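Local coordinates for protein tyrosine phosphatase-like protein (Leishmania major, PDB 3S4O) that dephosphorylates phosphotyrosine in proteins, hydrolysing it to tyrosine and phosphate, and may act as a virulence factor supporting survival of the parasite inside host macrophages, at residues K92-E97 with V132-V137; D29-S32 with T38-K41; W74-G79 with R84-S89. All coordinates share one frame; numbering follows the deposited sequence.

Contact 1. Residues K92-E97 with V132-V137; sequences KLLDTE and VEYGNV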
# COMPACT_ATOMS: atom_id res chain seq x y z
N LYS A 92 -1.29 -10.59 -5.89
CA LYS A 92 -2.08 -10.76 -7.12
C LYS A 92 -2.34 -9.41 -7.78
O LYS A 92 -2.17 -9.25 -8.99
CB LYS A 92 -3.41 -11.48 -6.85
CG LYS A 92 -4.31 -11.62 -8.11
CD LYS A 92 -3.73 -12.61 -9.11
CE LYS A 92 -4.66 -12.85 -10.29
NZ LYS A 92 -4.43 -14.18 -10.94
N LEU A 93 -2.77 -8.45 -6.96
CA LEU A 93 -3.02 -7.07 -7.41
C LEU A 93 -1.75 -6.42 -7.99
O LEU A 93 -1.78 -5.78 -9.02
CB LEU A 93 -3.55 -6.22 -6.25
CG LEU A 93 -3.67 -4.71 -6.44
CD1 LEU A 93 -4.73 -4.35 -7.48
CD2 LEU A 93 -3.98 -4.02 -5.13
N LEU A 94 -0.64 -6.59 -7.30
CA LEU A 94 0.62 -5.98 -7.72
C LEU A 94 1.20 -6.63 -8.97
O LEU A 94 1.73 -5.95 -9.84
CB LEU A 94 1.64 -6.00 -6.56
CG LEU A 94 1.23 -5.14 -5.34
CD1 LEU A 94 2.35 -5.03 -4.30
CD2 LEU A 94 0.74 -3.76 -5.73
N ASP A 95 1.09 -7.96 -9.06
CA ASP A 95 1.46 -8.70 -10.26
C ASP A 95 0.66 -8.19 -11.46
O ASP A 95 1.19 -8.04 -12.55
CB ASP A 95 1.19 -10.21 -10.11
CG ASP A 95 2.18 -10.91 -9.17
OD1 ASP A 95 3.18 -10.28 -8.74
OD2 ASP A 95 1.94 -12.11 -8.84
N THR A 96 -0.63 -7.93 -11.25
CA THR A 96 -1.52 -7.54 -12.34
C THR A 96 -1.18 -6.15 -12.81
O THR A 96 -1.16 -5.87 -14.01
CB THR A 96 -3.01 -7.60 -11.89
OG1 THR A 96 -3.33 -8.93 -11.47
CG2 THR A 96 -3.94 -7.18 -13.01
N GLU A 97 -0.90 -5.27 -11.86
CA GLU A 97 -0.50 -3.90 -12.17
C GLU A 97 0.85 -3.88 -12.89
O GLU A 97 1.09 -3.06 -13.78
CB GLU A 97 -0.45 -3.05 -10.90
CG GLU A 97 -1.81 -2.53 -10.42
CD GLU A 97 -2.55 -1.73 -11.50
OE1 GLU A 97 -1.95 -0.79 -12.07
OE2 GLU A 97 -3.73 -2.06 -11.81
N VAL A 132 10.10 -5.62 -0.56
CA VAL A 132 10.88 -6.84 -0.51
C VAL A 132 10.63 -7.70 -1.75
O VAL A 132 11.57 -8.16 -2.39
CB VAL A 132 10.59 -7.68 0.74
CG1 VAL A 132 11.25 -9.05 0.63
CG2 VAL A 132 11.07 -6.95 1.99
N GLU A 133 9.36 -7.88 -2.10
CA GLU A 133 8.99 -8.78 -3.18
C GLU A 133 9.36 -8.24 -4.56
O GLU A 133 9.88 -8.98 -5.39
CB GLU A 133 7.48 -9.09 -3.13
CG GLU A 133 6.98 -10.11 -4.15
CD GLU A 133 7.82 -11.36 -4.23
OE1 GLU A 133 8.19 -11.89 -3.15
OE2 GLU A 133 8.10 -11.78 -5.38
N TYR A 134 9.09 -6.96 -4.80
CA TYR A 134 9.27 -6.35 -6.14
C TYR A 134 10.49 -5.45 -6.23
O TYR A 134 11.15 -5.39 -7.27
CB TYR A 134 8.00 -5.58 -6.56
CG TYR A 134 6.77 -6.46 -6.58
CD1 TYR A 134 6.54 -7.36 -7.63
CD2 TYR A 134 5.85 -6.42 -5.54
CE1 TYR A 134 5.43 -8.18 -7.63
CE2 TYR A 134 4.74 -7.23 -5.54
CZ TYR A 134 4.54 -8.12 -6.59
OH TYR A 134 3.41 -8.93 -6.57
N GLY A 135 10.79 -4.74 -5.16
CA GLY A 135 11.98 -3.88 -5.11
C GLY A 135 13.25 -4.64 -4.80
O GLY A 135 14.35 -4.11 -4.96
N ASN A 136 13.10 -5.89 -4.36
CA ASN A 136 14.21 -6.75 -3.91
C ASN A 136 15.07 -6.11 -2.82
O ASN A 136 16.26 -6.36 -2.70
CB ASN A 136 15.07 -7.23 -5.09
CG ASN A 136 14.40 -8.35 -5.89
OD1 ASN A 136 13.44 -8.97 -5.43
ND2 ASN A 136 14.90 -8.60 -7.10
N VAL A 137 14.42 -5.28 -2.01
CA VAL A 137 15.03 -4.65 -0.85
C VAL A 137 14.98 -5.64 0.31
O VAL A 137 13.97 -6.33 0.51
CB VAL A 137 14.27 -3.36 -0.46
CG1 VAL A 137 14.91 -2.70 0.77
CG2 VAL A 137 14.23 -2.38 -1.63
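Tyr134 reaches from just beyond the end of helix 122-133 to the flank of helix 84-103, where its ring packs on Leu94 and its hydroxyl bonds to Asp95. With CG anti to its own carbonyl carbon (chi1 -58°), the tyrosine extends across the gap between backbones whose closest CA atoms, those of Leu94 and Tyr134, are 8.8 Å apart. Tyrosine suits the place, since it is long enough to cross this gap and carries a hydroxyl at its far end.

Leu94 packs obliquely against the CE2 side of the ring, touching it with CB and CD1: CD1 lies 3.5 Å from Tyr134 CE2, and CB comes to 3.4 Å from Tyr134 OH. A branched aliphatic residue suits this buried position, because Leu94 also packs on Phe23 and Phe25 of strand 21-28. The contact thus belongs to the layered alpha/beta architecture of the protein tyrosine phosphatase fold: helix 84-103 rests on the central mixed sheet, and the turn after helix 122-133 is tied to its side. Leu91, one turn before Asp95, also touches Tyr134.

Asp95 comes in at the hydroxyl end, near the plane of the ring. Tyr134 OH donates to Asp95 OD1 at 2.6 Å, approaching from above the carboxylate, 51° out of its plane. Carboxylate and ring are almost perpendicular, with 84° between their planes. The same OD1 forms a salt bridge with Arg167 at the C-terminal end of the chain, and Glu133 pairs with that arginine too. Positive charge between two acidic residues would be expected to offset their mutual repulsion, Asp95 OD1 and Glu133 OE2 being 6.1 Å apart. On the tyrosine itself, Glu133 CG sits over the centre of one ring face, 3.9 Å above it.

Contact 2. Residues D29-S32 with T38-K41; sequences DAPS and TYIK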
# COMPACT_ATOMS: atom_id res chain seq x y z
N ASP A 29 -4.04 8.05 6.18
CA ASP A 29 -5.05 7.95 7.22
C ASP A 29 -6.39 7.54 6.62
O ASP A 29 -6.66 7.78 5.44
CB ASP A 29 -5.22 9.27 7.97
CG ASP A 29 -4.15 9.48 9.03
OD1 ASP A 29 -3.38 8.53 9.30
OD2 ASP A 29 -4.08 10.60 9.59
N ALA A 30 -7.21 6.91 7.44
CA ALA A 30 -8.58 6.60 7.07
C ALA A 30 -9.37 7.90 6.97
O ALA A 30 -9.10 8.85 7.72
CB ALA A 30 -9.22 5.69 8.11
N PRO A 31 -10.34 7.96 6.07
CA PRO A 31 -11.21 9.12 5.99
C PRO A 31 -12.31 9.09 7.02
O PRO A 31 -12.75 8.01 7.43
CB PRO A 31 -11.82 8.99 4.60
CG PRO A 31 -11.89 7.55 4.38
CD PRO A 31 -10.65 6.99 5.01
N SER A 32 -12.75 10.28 7.44
CA SER A 32 -14.01 10.42 8.17
C SER A 32 -15.15 10.50 7.14
O SER A 32 -14.95 11.01 6.05
CB SER A 32 -14.00 11.66 9.09
OG SER A 32 -13.93 12.88 8.36
N THR A 38 -13.91 15.31 0.02
CA THR A 38 -12.61 15.99 -0.02
C THR A 38 -11.48 14.98 -0.15
O THR A 38 -10.53 15.16 -0.91
CB THR A 38 -12.35 16.82 1.25
OG1 THR A 38 -13.41 17.77 1.41
CG2 THR A 38 -11.01 17.56 1.14
N TYR A 39 -11.61 13.90 0.61
CA TYR A 39 -10.62 12.83 0.66
C TYR A 39 -10.50 12.14 -0.71
O TYR A 39 -9.41 11.91 -1.21
CB TYR A 39 -11.06 11.83 1.73
CG TYR A 39 -10.08 10.72 2.04
CD1 TYR A 39 -10.10 9.55 1.31
CD2 TYR A 39 -9.19 10.83 3.10
CE1 TYR A 39 -9.24 8.51 1.60
CE2 TYR A 39 -8.32 9.80 3.40
CZ TYR A 39 -8.35 8.64 2.64
OH TYR A 39 -7.49 7.60 2.90
N ILE A 40 -11.64 11.82 -1.30
CA ILE A 40 -11.65 11.21 -2.63
C ILE A 40 -10.99 12.13 -3.66
O ILE A 40 -10.22 11.67 -4.50
CB ILE A 40 -13.06 10.91 -3.11
CG1 ILE A 40 -13.64 9.71 -2.37
CG2 ILE A 40 -13.03 10.63 -4.62
CD1 ILE A 40 -15.15 9.71 -2.34
N LYS A 41 -11.30 13.42 -3.58
CA LYS A 41 -10.68 14.42 -4.47
C LYS A 41 -9.15 14.37 -4.34
O LYS A 41 -8.43 14.40 -5.33
CB LYS A 41 -11.18 15.83 -4.18
CG LYS A 41 -12.12 16.38 -5.25
CD LYS A 41 -12.31 17.89 -5.17
CE LYS A 41 -13.32 18.37 -6.22
NZ LYS A 41 -14.00 19.66 -5.85
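Apolar packing between Pro31 and Tyr39 accounts for most of the buried surface. The proline lies over one face of the tyrosine ring, with Pro31 CB 3.5 Å from the Tyr39 ring centroid and only 12° off the normal, a well-centred CH-pi contact. Farther round the pyrrolidine, Pro31 CD comes to 3.7 Å from Tyr39 CZ, extending the overlap toward the hydroxyl end of the ring. Proline suits the position: its compact, rigid ring offers aliphatic C-H groups to the aromatic face. His115 of strand 111-115 touches both residues, placing the pair beside the strand that leads to Cys116, the predicted phosphocysteine nucleophile.

The polar component is one hydrogen bond, from Tyr39 OH to the backbone Asp29 O, 2.7 Å long. Its C=O...donor angle of 164° makes it nearly straight at the acceptor, with the carbonyl oxygen at the ring edge. Tyr39 CG stands anti to the backbone N (chi1 -173°), which sends the ring from helix 36-44 back to the loop following strand 21-28. The Asp29 side chain leads away from the tyrosine and lies about 5 Å from Gly119, an inferred substrate-binding residue.

Face and hydroxyl engage Pro31 and Asp29, two residues apart in one loop. The CH-pi contact helps to set how the ring lies, and the hydrogen bond satisfies a backbone carbonyl in a loop without regular strand pairing.

Contact 3. Residues W74-G79 with R84-S89; sequences WPFDDG and RAVLDS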
# COMPACT_ATOMS: atom_id res chain seq x y z
N TRP A 74 -9.63 -5.62 2.66
CA TRP A 74 -8.94 -6.81 3.13
C TRP A 74 -8.52 -6.69 4.60
O TRP A 74 -7.36 -6.52 4.89
CB TRP A 74 -7.68 -7.07 2.29
CG TRP A 74 -7.92 -7.15 0.82
CD1 TRP A 74 -9.05 -7.52 0.19
CD2 TRP A 74 -6.96 -6.87 -0.20
NE1 TRP A 74 -8.88 -7.47 -1.16
CE2 TRP A 74 -7.60 -7.08 -1.43
CE3 TRP A 74 -5.63 -6.45 -0.18
CZ2 TRP A 74 -6.95 -6.90 -2.64
CZ3 TRP A 74 -4.99 -6.25 -1.38
CH2 TRP A 74 -5.65 -6.47 -2.60
N PRO A 75 -9.47 -6.76 5.52
CA PRO A 75 -9.11 -6.57 6.93
C PRO A 75 -8.22 -7.68 7.49
O PRO A 75 -8.42 -8.85 7.18
CB PRO A 75 -10.47 -6.59 7.64
CG PRO A 75 -11.31 -7.48 6.80
CD PRO A 75 -10.85 -7.24 5.37
N PHE A 76 -7.26 -7.28 8.31
CA PHE A 76 -6.60 -8.21 9.23
C PHE A 76 -6.37 -7.55 10.59
O PHE A 76 -6.54 -6.33 10.74
CB PHE A 76 -5.31 -8.85 8.63
CG PHE A 76 -4.24 -7.87 8.19
CD1 PHE A 76 -4.33 -7.15 7.00
CD2 PHE A 76 -3.08 -7.74 8.95
CE1 PHE A 76 -3.30 -6.29 6.61
CE2 PHE A 76 -2.07 -6.90 8.56
CZ PHE A 76 -2.17 -6.16 7.40
N ASP A 77 -6.03 -8.36 11.60
CA ASP A 77 -6.05 -7.92 13.00
C ASP A 77 -4.96 -6.91 13.34
O ASP A 77 -3.84 -7.01 12.85
CB ASP A 77 -5.88 -9.10 13.96
CG ASP A 77 -6.86 -10.24 13.70
OD1 ASP A 77 -7.94 -9.99 13.09
OD2 ASP A 77 -6.54 -11.38 14.12
N ASP A 78 -5.28 -5.96 14.22
CA ASP A 78 -4.28 -5.00 14.66
C ASP A 78 -3.11 -5.71 15.33
O ASP A 78 -3.29 -6.69 16.05
CB ASP A 78 -4.84 -3.95 15.62
CG ASP A 78 -3.95 -2.70 15.70
OD1 ASP A 78 -3.12 -2.45 14.79
OD2 ASP A 78 -4.08 -1.95 16.69
N GLY A 79 -1.92 -5.21 15.03
CA GLY A 79 -0.69 -5.74 15.56
C GLY A 79 -0.24 -7.01 14.86
O GLY A 79 0.82 -7.54 15.18
N ARG A 84 -2.34 -15.04 5.22
CA ARG A 84 -1.98 -15.59 3.92
C ARG A 84 -2.94 -15.15 2.81
O ARG A 84 -2.52 -14.88 1.69
CB ARG A 84 -1.92 -17.12 3.99
CG ARG A 84 -1.26 -17.83 2.80
CD ARG A 84 0.09 -17.23 2.38
NE ARG A 84 1.22 -17.73 3.16
CZ ARG A 84 2.50 -17.62 2.80
NH1 ARG A 84 2.84 -17.03 1.65
NH2 ARG A 84 3.46 -18.10 3.59
N ALA A 85 -4.23 -15.06 3.12
CA ALA A 85 -5.25 -14.59 2.15
C ALA A 85 -5.00 -13.13 1.70
O ALA A 85 -5.03 -12.82 0.52
CB ALA A 85 -6.66 -14.74 2.73
N VAL A 86 -4.72 -12.25 2.65
CA VAL A 86 -4.44 -10.84 2.33
C VAL A 86 -3.18 -10.71 1.50
O VAL A 86 -3.13 -9.94 0.54
CB VAL A 86 -4.27 -9.96 3.59
CG1 VAL A 86 -3.73 -8.57 3.21
CG2 VAL A 86 -5.58 -9.87 4.34
N LEU A 87 -2.16 -11.47 1.89
CA LEU A 87 -0.86 -11.42 1.23
C LEU A 87 -0.98 -11.86 -0.23
O LEU A 87 -0.45 -11.20 -1.12
CB LEU A 87 0.12 -12.36 1.95
CG LEU A 87 1.46 -12.58 1.24
CD1 LEU A 87 2.22 -11.28 1.19
CD2 LEU A 87 2.28 -13.67 1.92
N ASP A 88 -1.66 -12.98 -0.44
CA ASP A 88 -1.87 -13.50 -1.80
C ASP A 88 -2.68 -12.53 -2.65
O ASP A 88 -2.41 -12.36 -3.83
CB ASP A 88 -2.50 -14.89 -1.76
CG ASP A 88 -1.52 -15.97 -1.28
OD1 ASP A 88 -0.28 -15.72 -1.32
OD2 ASP A 88 -1.98 -17.06 -0.87
N SER A 89 -3.67 -11.88 -2.04
CA SER A 89 -4.51 -10.91 -2.76
C SER A 89 -3.70 -9.68 -3.15
O SER A 89 -3.90 -9.11 -4.21
CB SER A 89 -5.71 -10.50 -1.90
OG SER A 89 -6.75 -11.49 -1.94
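Trp74 lays its indole across the last residue of segment 84-89, with Ser89 beneath one face. Ser89 CB is 3.9 Å from the centroid of the six-membered ring and 12° off its normal, a CH-pi contact. Past the rim of that ring, Ser89 O comes within 3.6 Å of Trp74 CH2. A small serine suits this place on the helix, since a broad ring can come down close to the backbone. Trp90 and Leu93 of the same helix also touch the indole.

Val86, one turn earlier, fills the corner between Trp74 and Phe76. Its CG2 lies 3.8 Å from Trp74 O and 4.0 Å from Phe76 CD1, while CG1 also reaches the phenylalanine ring. With chi1 at 170°, the branched valine turns both methyls this way, so one residue touches loop backbone and ring alike. Phe76, flat and apolar as this buried site favours, has CG between its backbone N and carbonyl carbon (chi1 58°), directing the ring back toward the helix.

In protein tyrosine phosphatases the loop carrying the general acid stands beside the P-loop, and here it bears Asp78, the inferred proton donor, which touches the bound thiosulfate. Phe76 O accepts a hydrogen bond from Arg122 of the thiosulfate pocket. Dispersion and CH-pi contacts thus seat the start of the loop on helix 84-103, whereas Asp78, two residues past Phe76, lies beyond this apolar grip.

Overall arrangement
From the N terminus, the chain leaves strand 21-28 and contact 2 at once closes a short loop, holding 29-32 to the start of helix 36-44. After strands 48-53 and 70-73, contact 3 closes a second short loop, tying the loop that carries Asp78 to the first turns of helix 84-103. Contact 1 then takes up the same helix farther along and spans 34 residues, including strand 111-115, to reach the end of helix 122-133. The three run in series, neither nested nor crossing. Contacts 1 and 3 meet where Leu93 packs on Trp74; contact 2 lies on the opposite side of the chain's centre from contact 1, their centres 26 Å apart.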